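Local coordinates for cpftsy (Physcomitrella patens, PDB 4AK9), which probably acts as the chloroplast signal recognition particle receptor, a GTPase of the SIMIBI class that helps deliver proteins to the thylakoid membrane, at residues Val58-Lys68 against Ala276-Glu287. Sequence-based numbering, arbitrary orientation.
Sequences VSDFGPKTALK and ARGGCVVSVVDE
With CG anti to the backbone N (chi1 -179°), Asp286 holds its carboxylate up to Thr65, whose OG1, turned beside its own backbone N, gives a 2.8 Å hydrogen bond to the anti lone pair of Asp286 OD2. This is the interface between the N-terminal helical bundle and the GTPase domain of an SRP-type GTPase: helices 63-68 and 280-287 cross at 91°, and Thr65 sits as a knob among Val282, Ser283, Asp286 and Glu287. Before the bundle helix, Asp60 at positive phi closes the preceding helix in a Schellman motif. Ser283 OG then holds the loop between these two bundle helices twice, donating to Asp60 O (3.0 Å) and accepting from the N-cap Gly62 N (2.8 Å). The Phe61 ring takes Gly279 CA over one face, 3.8 Å from its centroid; Gly279, without a side chain, lets its CA lie this close. Arg277 grips Asp60 OD2 side-on, through NE at 2.8 Å and NH2 at 2.9 Å, with the carboxylate and guanidinium planes 64° apart. Leu249 N also donates to OD2, while OD1 meets Arg277 of the second subunit. A leucine in place of Arg277 would probably strip each Asp60 carboxylate of both its arginine partners, its own and that of the other subunit, with Leu249 N still on OD2. At the far end, Lys68 NZ reaches the syn lone pair of Asp286 OD1 at 2.8 Å.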
loop_
_atom_site.group_PDB
_atom_site.type_symbol
_atom_site.label_atom_id
_atom_site.label_comp_id
_atom_site.label_asym_id
_atom_site.label_seq_id
_atom_site.Cartn_x
_atom_site.Cartn_y
_atom_site.Cartn_z
ATOM N N VAL A 58 3.650 7.053 0.835
ATOM C CA VAL A 58 2.279 7.407 0.506
ATOM C C VAL A 58 1.956 7.011 -0.945
ATOM O O VAL A 58 0.860 6.525 -1.246
ATOM C CB VAL A 58 1.999 8.903 0.789
ATOM C CG1 VAL A 58 0.583 9.282 0.326
ATOM C CG2 VAL A 58 2.211 9.210 2.293
ATOM N N SER A 59 2.907 7.191 -1.857
ATOM C CA SER A 59 2.719 6.770 -3.239
ATOM C C SER A 59 3.093 5.303 -3.517
ATOM O O SER A 59 3.176 4.886 -4.670
ATOM C CB SER A 59 3.444 7.706 -4.219
ATOM O OG SER A 59 2.793 8.975 -4.265
ATOM N N ASP A 60 3.273 4.493 -2.480
ATOM C CA ASP A 60 3.604 3.074 -2.680
ATOM C C ASP A 60 4.923 2.720 -3.358
ATOM O O ASP A 60 5.048 1.672 -3.992
ATOM C CB ASP A 60 2.452 2.321 -3.349
ATOM C CG ASP A 60 1.564 1.637 -2.323
ATOM O OD1 ASP A 60 1.802 1.827 -1.101
ATOM O OD2 ASP A 60 0.641 0.902 -2.730
ATOM N N PHE A 61 5.915 3.597 -3.241
ATOM C CA PHE A 61 7.275 3.095 -3.119
ATOM C C PHE A 61 7.291 2.317 -1.791
ATOM O O PHE A 61 7.036 2.894 -0.716
ATOM C CB PHE A 61 8.255 4.261 -3.055
ATOM C CG PHE A 61 8.298 5.089 -4.299
ATOM C CD1 PHE A 61 7.347 6.082 -4.528
ATOM C CD2 PHE A 61 9.313 4.908 -5.222
ATOM C CE1 PHE A 61 7.386 6.860 -5.656
ATOM C CE2 PHE A 61 9.360 5.691 -6.367
ATOM C CZ PHE A 61 8.405 6.671 -6.585
ATOM N N GLY A 62 7.523 1.003 -1.850
ATOM C CA GLY A 62 7.426 0.192 -0.637
ATOM C C GLY A 62 8.562 0.459 0.355
ATOM O O GLY A 62 9.565 1.094 -0.009
ATOM N N PRO A 63 8.424 -0.021 1.609
ATOM C CA PRO A 63 9.440 0.323 2.629
ATOM C C PRO A 63 10.870 0.023 2.160
ATOM O O PRO A 63 11.760 0.853 2.327
ATOM C CB PRO A 63 9.054 -0.565 3.820
ATOM C CG PRO A 63 7.505 -0.635 3.705
ATOM C CD PRO A 63 7.261 -0.744 2.186
ATOM N N LYS A 64 11.106 -1.137 1.556
ATOM C CA LYS A 64 12.469 -1.427 1.125
ATOM C C LYS A 64 12.967 -0.559 -0.018
ATOM O O LYS A 64 14.143 -0.179 -0.041
ATOM C CB LYS A 64 12.625 -2.901 0.774
ATOM C CG LYS A 64 12.491 -3.773 1.994
ATOM C CD LYS A 64 12.697 -5.216 1.613
ATOM C CE LYS A 64 11.834 -6.101 2.501
ATOM N NZ LYS A 64 10.975 -7.030 1.688
ATOM N N THR A 65 12.086 -0.261 -0.968
ATOM C CA THR A 65 12.454 0.548 -2.137
ATOM C C THR A 65 12.711 2.013 -1.712
ATOM O O THR A 65 13.713 2.643 -2.120
ATOM C CB THR A 65 11.318 0.488 -3.212
ATOM O OG1 THR A 65 11.121 -0.882 -3.624
ATOM C CG2 THR A 65 11.630 1.346 -4.445
ATOM N N ALA A 66 11.817 2.555 -0.895
ATOM C CA ALA A 66 11.962 3.923 -0.373
ATOM C C ALA A 66 13.230 4.044 0.486
ATOM O O ALA A 66 13.926 5.067 0.424
ATOM C CB ALA A 66 10.700 4.341 0.453
ATOM N N LEU A 67 13.526 3.004 1.272
ATOM C CA LEU A 67 14.731 2.987 2.118
ATOM C C LEU A 67 15.974 3.126 1.240
ATOM O O LEU A 67 16.844 3.974 1.479
ATOM C CB LEU A 67 14.776 1.701 2.956
ATOM C CG LEU A 67 16.043 1.327 3.735
ATOM C CD1 LEU A 67 16.561 2.509 4.536
ATOM C CD2 LEU A 67 15.709 0.166 4.658
ATOM N N LYS A 68 16.049 2.335 0.179
ATOM C CA LYS A 68 17.261 2.373 -0.626
ATOM C C LYS A 68 17.378 3.631 -1.486
ATOM O O LYS A 68 18.490 4.102 -1.737
ATOM C CB LYS A 68 17.406 1.121 -1.472
ATOM C CG LYS A 68 16.442 1.058 -2.599
ATOM C CD LYS A 68 16.800 -0.088 -3.524
ATOM C CE LYS A 68 16.825 -1.400 -2.778
ATOM N NZ LYS A 68 16.771 -2.543 -3.730
ATOM N N ALA A 276 -3.232 7.088 -6.726
ATOM C CA ALA A 276 -2.080 7.908 -6.331
ATOM C C ALA A 276 -0.869 7.020 -6.044
ATOM O O ALA A 276 0.222 7.504 -5.709
ATOM C CB ALA A 276 -2.446 8.713 -5.080
ATOM N N ARG A 277 -1.046 5.707 -6.192
ATOM C CA ARG A 277 -0.042 4.739 -5.747
ATOM C C ARG A 277 0.892 4.316 -6.874
ATOM O O ARG A 277 1.336 3.165 -6.906
ATOM C CB ARG A 277 -0.743 3.510 -5.084
ATOM C CG ARG A 277 -1.656 3.935 -3.925
ATOM C CD ARG A 277 -2.687 2.848 -3.529
ATOM N NE ARG A 277 -1.994 1.801 -2.807
ATOM C CZ ARG A 277 -2.568 0.823 -2.117
ATOM N NH1 ARG A 277 -3.886 0.738 -2.037
ATOM N NH2 ARG A 277 -1.795 -0.061 -1.499
ATOM N N GLY A 278 1.216 5.253 -7.773
ATOM C CA GLY A 278 2.063 4.980 -8.930
ATOM C C GLY A 278 3.499 4.521 -8.654
ATOM O O GLY A 278 4.150 3.949 -9.552
ATOM N N GLY A 279 3.978 4.726 -7.426
ATOM C CA GLY A 279 5.290 4.243 -7.000
ATOM C C GLY A 279 5.362 2.723 -7.047
ATOM O O GLY A 279 6.452 2.139 -7.048
ATOM N N CYS A 280 4.198 2.058 -7.107
ATOM C CA CYS A 280 4.182 0.597 -7.173
ATOM C C CYS A 280 4.932 0.070 -8.407
ATOM O O CYS A 280 5.498 -1.029 -8.376
ATOM C CB CYS A 280 2.745 0.029 -7.130
ATOM S SG CYS A 280 1.759 0.343 -8.608
ATOM N N VAL A 281 4.970 0.861 -9.472
ATOM C CA VAL A 281 5.784 0.529 -10.645
ATOM C C VAL A 281 7.258 0.315 -10.258
ATOM O O VAL A 281 7.917 -0.641 -10.721
ATOM C CB VAL A 281 5.675 1.633 -11.706
ATOM C CG1 VAL A 281 6.636 1.383 -12.879
ATOM C CG2 VAL A 281 4.236 1.732 -12.200
ATOM N N VAL A 282 7.795 1.220 -9.456
ATOM C CA VAL A 282 9.191 1.129 -9.051
ATOM C C VAL A 282 9.407 -0.043 -8.116
ATOM O O VAL A 282 10.349 -0.821 -8.266
ATOM C CB VAL A 282 9.636 2.464 -8.376
ATOM C CG1 VAL A 282 11.148 2.400 -8.021
ATOM C CG2 VAL A 282 9.329 3.613 -9.312
ATOM N N SER A 283 8.498 -0.204 -7.174
ATOM C CA SER A 283 8.610 -1.278 -6.196
ATOM C C SER A 283 8.586 -2.651 -6.836
ATOM O O SER A 283 9.331 -3.547 -6.425
ATOM C CB SER A 283 7.474 -1.176 -5.192
ATOM O OG SER A 283 7.538 0.093 -4.508
ATOM N N VAL A 284 7.709 -2.840 -7.822
ATOM C CA VAL A 284 7.636 -4.156 -8.468
ATOM C C VAL A 284 8.906 -4.466 -9.266
ATOM O O VAL A 284 9.429 -5.580 -9.212
ATOM C CB VAL A 284 6.301 -4.372 -9.282
ATOM C CG1 VAL A 284 6.353 -3.704 -10.617
ATOM C CG2 VAL A 284 6.077 -5.865 -9.523
ATOM N N VAL A 285 9.451 -3.479 -9.956
ATOM C CA VAL A 285 10.687 -3.699 -10.720
ATOM C C VAL A 285 11.840 -3.976 -9.756
ATOM O O VAL A 285 12.610 -4.915 -9.951
ATOM C CB VAL A 285 10.998 -2.503 -11.621
ATOM C CG1 VAL A 285 12.412 -2.667 -12.273
ATOM C CG2 VAL A 285 9.918 -2.382 -12.699
ATOM N N ASP A 286 11.929 -3.170 -8.698
ATOM C CA ASP A 286 12.961 -3.320 -7.672
ATOM C C ASP A 286 12.912 -4.677 -6.965
ATOM O O ASP A 286 13.937 -5.378 -6.842
ATOM C CB ASP A 286 12.854 -2.181 -6.653
ATOM C CG ASP A 286 13.930 -2.264 -5.573
ATOM O OD1 ASP A 286 15.090 -2.628 -5.908
ATOM O OD2 ASP A 286 13.608 -2.009 -4.383
ATOM N N GLU A 287 11.730 -5.087 -6.514
ATOM C CA GLU A 287 11.601 -6.310 -5.750
ATOM C C GLU A 287 11.671 -7.563 -6.590
ATOM O O GLU A 287 12.207 -8.574 -6.115
ATOM C CB GLU A 287 10.283 -6.326 -4.951
ATOM C CG GLU A 287 10.228 -5.309 -3.779
ATOM C CD GLU A 287 11.096 -5.732 -2.596
ATOM O OE1 GLU A 287 11.149 -6.954 -2.293
ATOM O OE2 GLU A 287 11.745 -4.851 -1.975
HETATM O O HOH W 1 9.435 -2.666 -1.811
HETATM O O HOH W 2 14.039 -3.965 -2.604
#